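Local coordinates for microcin B17-processing protein McbD (Escherichia coli str. K-12 substr. MG1655, PDB 6GRH) that is required to process the inactive microcin B17 precursor into the active antibiotic peptide and belongs to the YcaO cyclodehydratase family, at residues Y330-Y342 and V352-L364. The protein carries 1 engineered substitution. Numbering follows the deposited sequence.
With EDO (1,2-ethanediol), chain Q.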
loop_
_atom_site.group_PDB
_atom_site.type_symbol
_atom_site.label_atom_id
_atom_site.label_comp_id
_atom_site.label_asym_id
_atom_site.label_seq_id
_atom_site.Cartn_x
_atom_site.Cartn_y
_atom_site.Cartn_z
ATOM N N TYR E 330 57.005 2.557 -17.042
ATOM C CA TYR E 330 57.552 3.660 -16.275
ATOM C C TYR E 330 57.997 3.186 -14.878
ATOM O O TYR E 330 59.115 3.451 -14.454
ATOM C CB TYR E 330 56.526 4.781 -16.159
ATOM C CG TYR E 330 56.907 5.839 -15.153
ATOM C CD1 TYR E 330 57.829 6.847 -15.477
ATOM C CD2 TYR E 330 56.368 5.815 -13.861
ATOM C CE1 TYR E 330 58.181 7.815 -14.550
ATOM C CE2 TYR E 330 56.717 6.769 -12.925
ATOM C CZ TYR E 330 57.620 7.763 -13.267
ATOM O OH TYR E 330 57.950 8.712 -12.329
ATOM N N LEU E 331 57.115 2.488 -14.172
ATOM C CA LEU E 331 57.437 2.018 -12.816
ATOM C C LEU E 331 58.610 1.048 -12.802
ATOM O O LEU E 331 59.495 1.163 -11.948
ATOM C CB LEU E 331 56.219 1.372 -12.146
ATOM C CG LEU E 331 55.148 2.381 -11.721
ATOM C CD1 LEU E 331 53.861 1.693 -11.307
ATOM C CD2 LEU E 331 55.653 3.321 -10.637
ATOM N N GLN E 332 58.625 0.120 -13.754
ATOM C CA GLN E 332 59.685 -0.884 -13.833
ATOM C C GLN E 332 61.061 -0.276 -14.081
ATOM O O GLN E 332 62.047 -0.822 -13.616
ATOM C CB GLN E 332 59.390 -1.952 -14.891
ATOM C CG GLN E 332 60.287 -3.175 -14.743
ATOM C CD GLN E 332 59.889 -4.329 -15.634
ATOM O OE1 GLN E 332 59.123 -4.164 -16.591
ATOM N NE2 GLN E 332 60.414 -5.516 -15.326
ATOM N N GLN E 333 61.115 0.839 -14.806
ATOM C CA GLN E 333 62.371 1.580 -15.049
ATOM C C GLN E 333 62.944 2.127 -13.746
ATOM O O GLN E 333 64.157 2.162 -13.570
ATOM C CB GLN E 333 62.179 2.723 -16.066
ATOM C CG GLN E 333 62.153 2.268 -17.513
ATOM N N ILE E 334 62.071 2.525 -12.825
ATOM C CA ILE E 334 62.495 2.961 -11.505
ATOM C C ILE E 334 62.920 1.752 -10.661
ATOM O O ILE E 334 63.950 1.801 -10.020
ATOM C CB ILE E 334 61.398 3.802 -10.805
ATOM C CG1 ILE E 334 61.118 5.083 -11.616
ATOM C CG2 ILE E 334 61.799 4.137 -9.358
ATOM C CD1 ILE E 334 59.785 5.744 -11.325
ATOM N N SER E 335 62.127 0.678 -10.654
ATOM C CA SER E 335 62.435 -0.513 -9.844
ATOM C C SER E 335 61.643 -1.742 -10.262
ATOM O O SER E 335 60.437 -1.649 -10.439
ATOM C CB SER E 335 62.119 -0.243 -8.369
ATOM O OG SER E 335 62.313 -1.414 -7.579
ATOM N N ASP E 336 62.315 -2.896 -10.331
ATOM C CA ASP E 336 61.653 -4.191 -10.551
ATOM C C ASP E 336 60.948 -4.720 -9.292
ATOM O O ASP E 336 60.177 -5.668 -9.386
ATOM C CB ASP E 336 62.660 -5.256 -11.035
ATOM C CG ASP E 336 63.306 -4.905 -12.385
ATOM O OD1 ASP E 336 62.708 -4.119 -13.140
ATOM O OD2 ASP E 336 64.422 -5.401 -12.702
ATOM N N ASN E 337 61.226 -4.112 -8.129
ATOM C CA ASN E 337 60.768 -4.590 -6.829
ATOM C C ASN E 337 59.448 -3.940 -6.408
ATOM O O ASN E 337 59.397 -3.165 -5.448
ATOM C CB ASN E 337 61.843 -4.332 -5.764
ATOM C CG ASN E 337 63.099 -5.125 -6.011
ATOM O OD1 ASN E 337 63.030 -6.311 -6.330
ATOM N ND2 ASN E 337 64.261 -4.476 -5.874
ATOM N N ILE E 338 58.395 -4.257 -7.156
ATOM C CA ILE E 338 57.042 -3.816 -6.843
ATOM C C ILE E 338 56.189 -5.078 -6.824
ATOM O O ILE E 338 56.202 -5.867 -7.783
ATOM C CB ILE E 338 56.480 -2.802 -7.859
ATOM C CG1 ILE E 338 57.445 -1.636 -8.048
ATOM C CG2 ILE E 338 55.126 -2.275 -7.391
ATOM C CD1 ILE E 338 56.943 -0.543 -8.981
ATOM N N PHE E 339 55.445 -5.244 -5.737
ATOM C CA PHE E 339 54.751 -6.481 -5.430
ATOM C C PHE E 339 53.285 -6.207 -5.190
ATOM O O PHE E 339 52.907 -5.117 -4.757
ATOM C CB PHE E 339 55.388 -7.143 -4.192
ATOM C CG PHE E 339 56.853 -7.316 -4.337
ATOM C CD1 PHE E 339 57.351 -8.306 -5.166
ATOM C CD2 PHE E 339 57.733 -6.408 -3.757
ATOM C CE1 PHE E 339 58.710 -8.422 -5.383
ATOM C CE2 PHE E 339 59.086 -6.532 -3.945
ATOM C CZ PHE E 339 59.582 -7.542 -4.760
ATOM N N VAL E 340 52.472 -7.211 -5.481
ATOM C CA VAL E 340 51.061 -7.147 -5.255
ATOM C C VAL E 340 50.720 -8.190 -4.202
ATOM O O VAL E 340 50.751 -9.390 -4.485
ATOM C CB VAL E 340 50.288 -7.458 -6.546
ATOM C CG1 VAL E 340 48.804 -7.310 -6.311
ATOM C CG2 VAL E 340 50.758 -6.572 -7.702
ATOM N N TYR E 341 50.381 -7.731 -2.994
ATOM C CA TYR E 341 49.700 -8.580 -2.039
ATOM C C TYR E 341 48.301 -8.784 -2.544
ATOM O O TYR E 341 47.665 -7.833 -3.045
ATOM C CB TYR E 341 49.618 -7.940 -0.653
ATOM C CG TYR E 341 48.561 -8.564 0.211
ATOM C CD1 TYR E 341 48.790 -9.766 0.852
ATOM C CD2 TYR E 341 47.331 -7.951 0.379
ATOM C CE1 TYR E 341 47.829 -10.344 1.660
ATOM C CE2 TYR E 341 46.328 -8.531 1.155
ATOM C CZ TYR E 341 46.578 -9.724 1.803
ATOM O OH TYR E 341 45.588 -10.295 2.575
ATOM N N TYR E 342 47.789 -9.998 -2.384
ATOM C CA TYR E 342 46.414 -10.279 -2.816
ATOM C C TYR E 342 45.748 -11.276 -1.901
ATOM O O TYR E 342 46.411 -12.112 -1.264
ATOM C CB TYR E 342 46.387 -10.750 -4.285
ATOM C CG TYR E 342 46.967 -12.115 -4.477
ATOM C CD1 TYR E 342 48.326 -12.290 -4.636
ATOM C CD2 TYR E 342 46.150 -13.242 -4.446
ATOM C CE1 TYR E 342 48.869 -13.561 -4.764
ATOM C CE2 TYR E 342 46.673 -14.511 -4.577
ATOM C CZ TYR E 342 48.022 -14.677 -4.712
ATOM O OH TYR E 342 48.536 -15.955 -4.841
ATOM N N VAL E 352 35.561 -11.681 -4.766
ATOM C CA VAL E 352 35.992 -10.319 -4.456
ATOM C C VAL E 352 37.477 -10.391 -4.092
ATOM O O VAL E 352 37.942 -11.428 -3.595
ATOM C CB VAL E 352 35.144 -9.660 -3.366
ATOM C CG1 VAL E 352 33.664 -9.612 -3.797
ATOM C CG2 VAL E 352 35.304 -10.324 -1.966
ATOM N N TRP E 353 38.183 -9.275 -4.332
ATOM C CA TRP E 353 39.644 -9.185 -4.326
ATOM C C TRP E 353 40.101 -8.065 -3.418
ATOM O O TRP E 353 39.532 -6.955 -3.449
ATOM C CB TRP E 353 40.140 -8.919 -5.733
ATOM C CG TRP E 353 39.859 -10.093 -6.592
ATOM C CD1 TRP E 353 38.717 -10.345 -7.288
ATOM C CD2 TRP E 353 40.700 -11.222 -6.770
ATOM N NE1 TRP E 353 38.807 -11.560 -7.904
ATOM C CE2 TRP E 353 40.011 -12.127 -7.592
ATOM C CE3 TRP E 353 41.983 -11.564 -6.304
ATOM C CZ2 TRP E 353 40.565 -13.338 -7.994
ATOM C CZ3 TRP E 353 42.533 -12.783 -6.701
ATOM C CH2 TRP E 353 41.830 -13.641 -7.549
ATOM N N TYR E 354 41.110 -8.360 -2.612
ATOM C CA TYR E 354 41.800 -7.363 -1.802
ATOM C C TYR E 354 43.225 -7.341 -2.317
ATOM O O TYR E 354 43.824 -8.422 -2.528
ATOM C CB TYR E 354 41.803 -7.755 -0.328
ATOM C CG TYR E 354 40.473 -8.197 0.206
ATOM C CD1 TYR E 354 40.049 -9.511 0.068
ATOM C CD2 TYR E 354 39.639 -7.306 0.876
ATOM C CE1 TYR E 354 38.808 -9.930 0.579
ATOM C CE2 TYR E 354 38.407 -7.699 1.380
ATOM C CZ TYR E 354 38.000 -9.010 1.248
ATOM O OH TYR E 354 36.783 -9.404 1.766
ATOM N N THR E 355 43.760 -6.150 -2.554
ATOM C CA THR E 355 45.132 -6.032 -3.036
ATOM C C THR E 355 45.834 -4.888 -2.333
ATOM O O THR E 355 45.190 -3.913 -1.939
ATOM C CB THR E 355 45.215 -5.748 -4.554
ATOM O OG1 THR E 355 44.326 -4.680 -4.876
ATOM C CG2 THR E 355 44.859 -6.974 -5.370
ATOM N N LYS E 356 47.159 -4.994 -2.231
ATOM C CA LYS E 356 48.004 -3.864 -1.837
ATOM C C LYS E 356 49.293 -3.913 -2.642
ATOM O O LYS E 356 49.972 -4.949 -2.694
ATOM C CB LYS E 356 48.322 -3.879 -0.340
ATOM C CG LYS E 356 49.116 -2.659 0.175
ATOM C CD LYS E 356 49.551 -2.904 1.608
ATOM C CE LYS E 356 50.449 -1.830 2.221
ATOM N NZ LYS E 356 49.672 -0.621 2.593
ATOM N N ILE E 357 49.592 -2.795 -3.290
ATOM C CA ILE E 357 50.824 -2.636 -4.009
ATOM C C ILE E 357 51.847 -2.024 -3.076
ATOM O O ILE E 357 51.597 -0.965 -2.496
ATOM C CB ILE E 357 50.634 -1.835 -5.316
ATOM C CG1 ILE E 357 49.814 -2.705 -6.268
ATOM C CG2 ILE E 357 51.996 -1.497 -5.913
ATOM C CD1 ILE E 357 49.569 -2.150 -7.633
ATOM N N VAL E 358 52.984 -2.717 -2.971
ATOM C CA VAL E 358 54.064 -2.452 -2.032
ATOM C C VAL E 358 55.395 -2.464 -2.773
ATOM O O VAL E 358 55.661 -3.391 -3.536
ATOM C CB VAL E 358 54.185 -3.571 -0.964
ATOM C CG1 VAL E 358 55.356 -3.314 -0.022
ATOM C CG2 VAL E 358 52.902 -3.697 -0.169
ATOM N N SER E 359 56.231 -1.461 -2.513
ATOM C CA SER E 359 57.614 -1.465 -2.970
ATOM C C SER E 359 58.586 -0.875 -1.936
ATOM O O SER E 359 58.430 0.279 -1.534
ATOM C CB SER E 359 57.759 -0.708 -4.279
ATOM O OG SER E 359 59.117 -0.759 -4.721
ATOM N N PRO E 360 59.615 -1.652 -1.530
ATOM C CA PRO E 360 60.681 -1.068 -0.673
ATOM C C PRO E 360 61.601 -0.075 -1.383
ATOM O O PRO E 360 62.433 0.540 -0.720
ATOM C CB PRO E 360 61.470 -2.297 -0.214
ATOM C CG PRO E 360 61.316 -3.263 -1.352
ATOM C CD PRO E 360 59.907 -3.060 -1.867
ATOM N N ASP E 361 61.480 0.059 -2.709
ATOM C CA ASP E 361 62.171 1.106 -3.467
ATOM C C ASP E 361 61.416 2.436 -3.593
ATOM O O ASP E 361 61.942 3.406 -4.162
ATOM C CB ASP E 361 62.539 0.561 -4.847
ATOM C CG ASP E 361 63.689 -0.435 -4.780
ATOM O OD1 ASP E 361 64.586 -0.259 -3.922
ATOM O OD2 ASP E 361 63.696 -1.401 -5.578
ATOM N N PHE E 362 60.204 2.481 -3.051
ATOM C CA PHE E 362 59.421 3.693 -2.943
ATOM C C PHE E 362 59.115 3.858 -1.450
ATOM O O PHE E 362 59.529 3.018 -0.622
ATOM C CB PHE E 362 58.114 3.535 -3.735
ATOM C CG PHE E 362 58.280 3.534 -5.244
ATOM C CD1 PHE E 362 58.732 2.405 -5.912
ATOM C CD2 PHE E 362 57.928 4.642 -5.994
ATOM C CE1 PHE E 362 58.866 2.391 -7.290
ATOM C CE2 PHE E 362 58.067 4.638 -7.383
ATOM C CZ PHE E 362 58.524 3.505 -8.030
ATOM N N PHE E 363 58.392 4.914 -1.090
ATOM C CA PHE E 363 57.935 5.044 0.304
ATOM C C PHE E 363 57.010 3.889 0.712
ATOM O O PHE E 363 56.059 3.574 0.013
ATOM C CB PHE E 363 57.272 6.390 0.537
ATOM C CG PHE E 363 58.222 7.533 0.405
ATOM C CD1 PHE E 363 59.090 7.844 1.451
ATOM C CD2 PHE E 363 58.281 8.273 -0.761
ATOM C CE1 PHE E 363 59.974 8.886 1.339
ATOM C CE2 PHE E 363 59.155 9.325 -0.879
ATOM C CZ PHE E 363 60.019 9.633 0.159
ATOM N N LEU E 364 57.329 3.230 1.826
ATOM C CA LEU E 364 56.501 2.108 2.313
ATOM C C LEU E 364 55.203 2.572 2.968
ATOM O O LEU E 364 54.240 1.818 3.033
ATOM C CB LEU E 364 57.301 1.196 3.266
ATOM C CG LEU E 364 58.224 0.203 2.551
ATOM C CD1 LEU E 364 59.147 -0.490 3.532
ATOM C CD2 LEU E 364 57.457 -0.840 1.759
HETATM C C1 EDO Q . 34.799 -12.895 -10.614
HETATM O O1 EDO Q . 34.517 -12.081 -9.470
HETATM C C2 EDO Q . 36.251 -13.361 -10.555
HETATM O O2 EDO Q . 37.102 -12.364 -9.975
#
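Phe362 brings the CZ end of its ring against the end of helix 327-334, where CZ lies 3.6 Å from Ile334 CG2 and also touches Leu331 CD2. Ile338 CD1 meets the neighbouring CE1, so residues of the helix and of the chain beyond it share one ring. With CG beside its own backbone N (chi1 -71°), the ring reaches back from the type I turn Ser359-Phe362. In that turn, Asp361 OD2 accepts a hydrogen bond of 3.1 Å from Asn337 ND2, which approaches on the syn side, 22° out of the carboxylate plane; Ser335 OG is modelled so close to OD2 that the length is doubtful. Each segment carries an ST turn, for Ser335 OG accepts from Asn337 N and Ser359 OG from Asp361 N, while the Ser359 hydroxyl donates to Asn337 O (2.5 Å). Beyond these turns the chains become the hairpin of strands 339-347 and 350-358, flanked by strands 108-115 and 151-154 in an antiparallel sheet of the YcaO domain. Tyr341 and Lys356 form one of its hydrogen-bonded pairs, Tyr341 N to Lys356 O at 2.8 Å. Holding CG anti to the backbone N (chi1 161°), Tyr341 lays its ring alongside the partner strand, with Lys356 N at the ring edge; its hydroxyl bonds His63. On the face carrying Val340 and Ile357, Ile338 CG2 packs 3.5 Å from Ile357 CG2, and helix 157-180 covers Ile357 through Leu165.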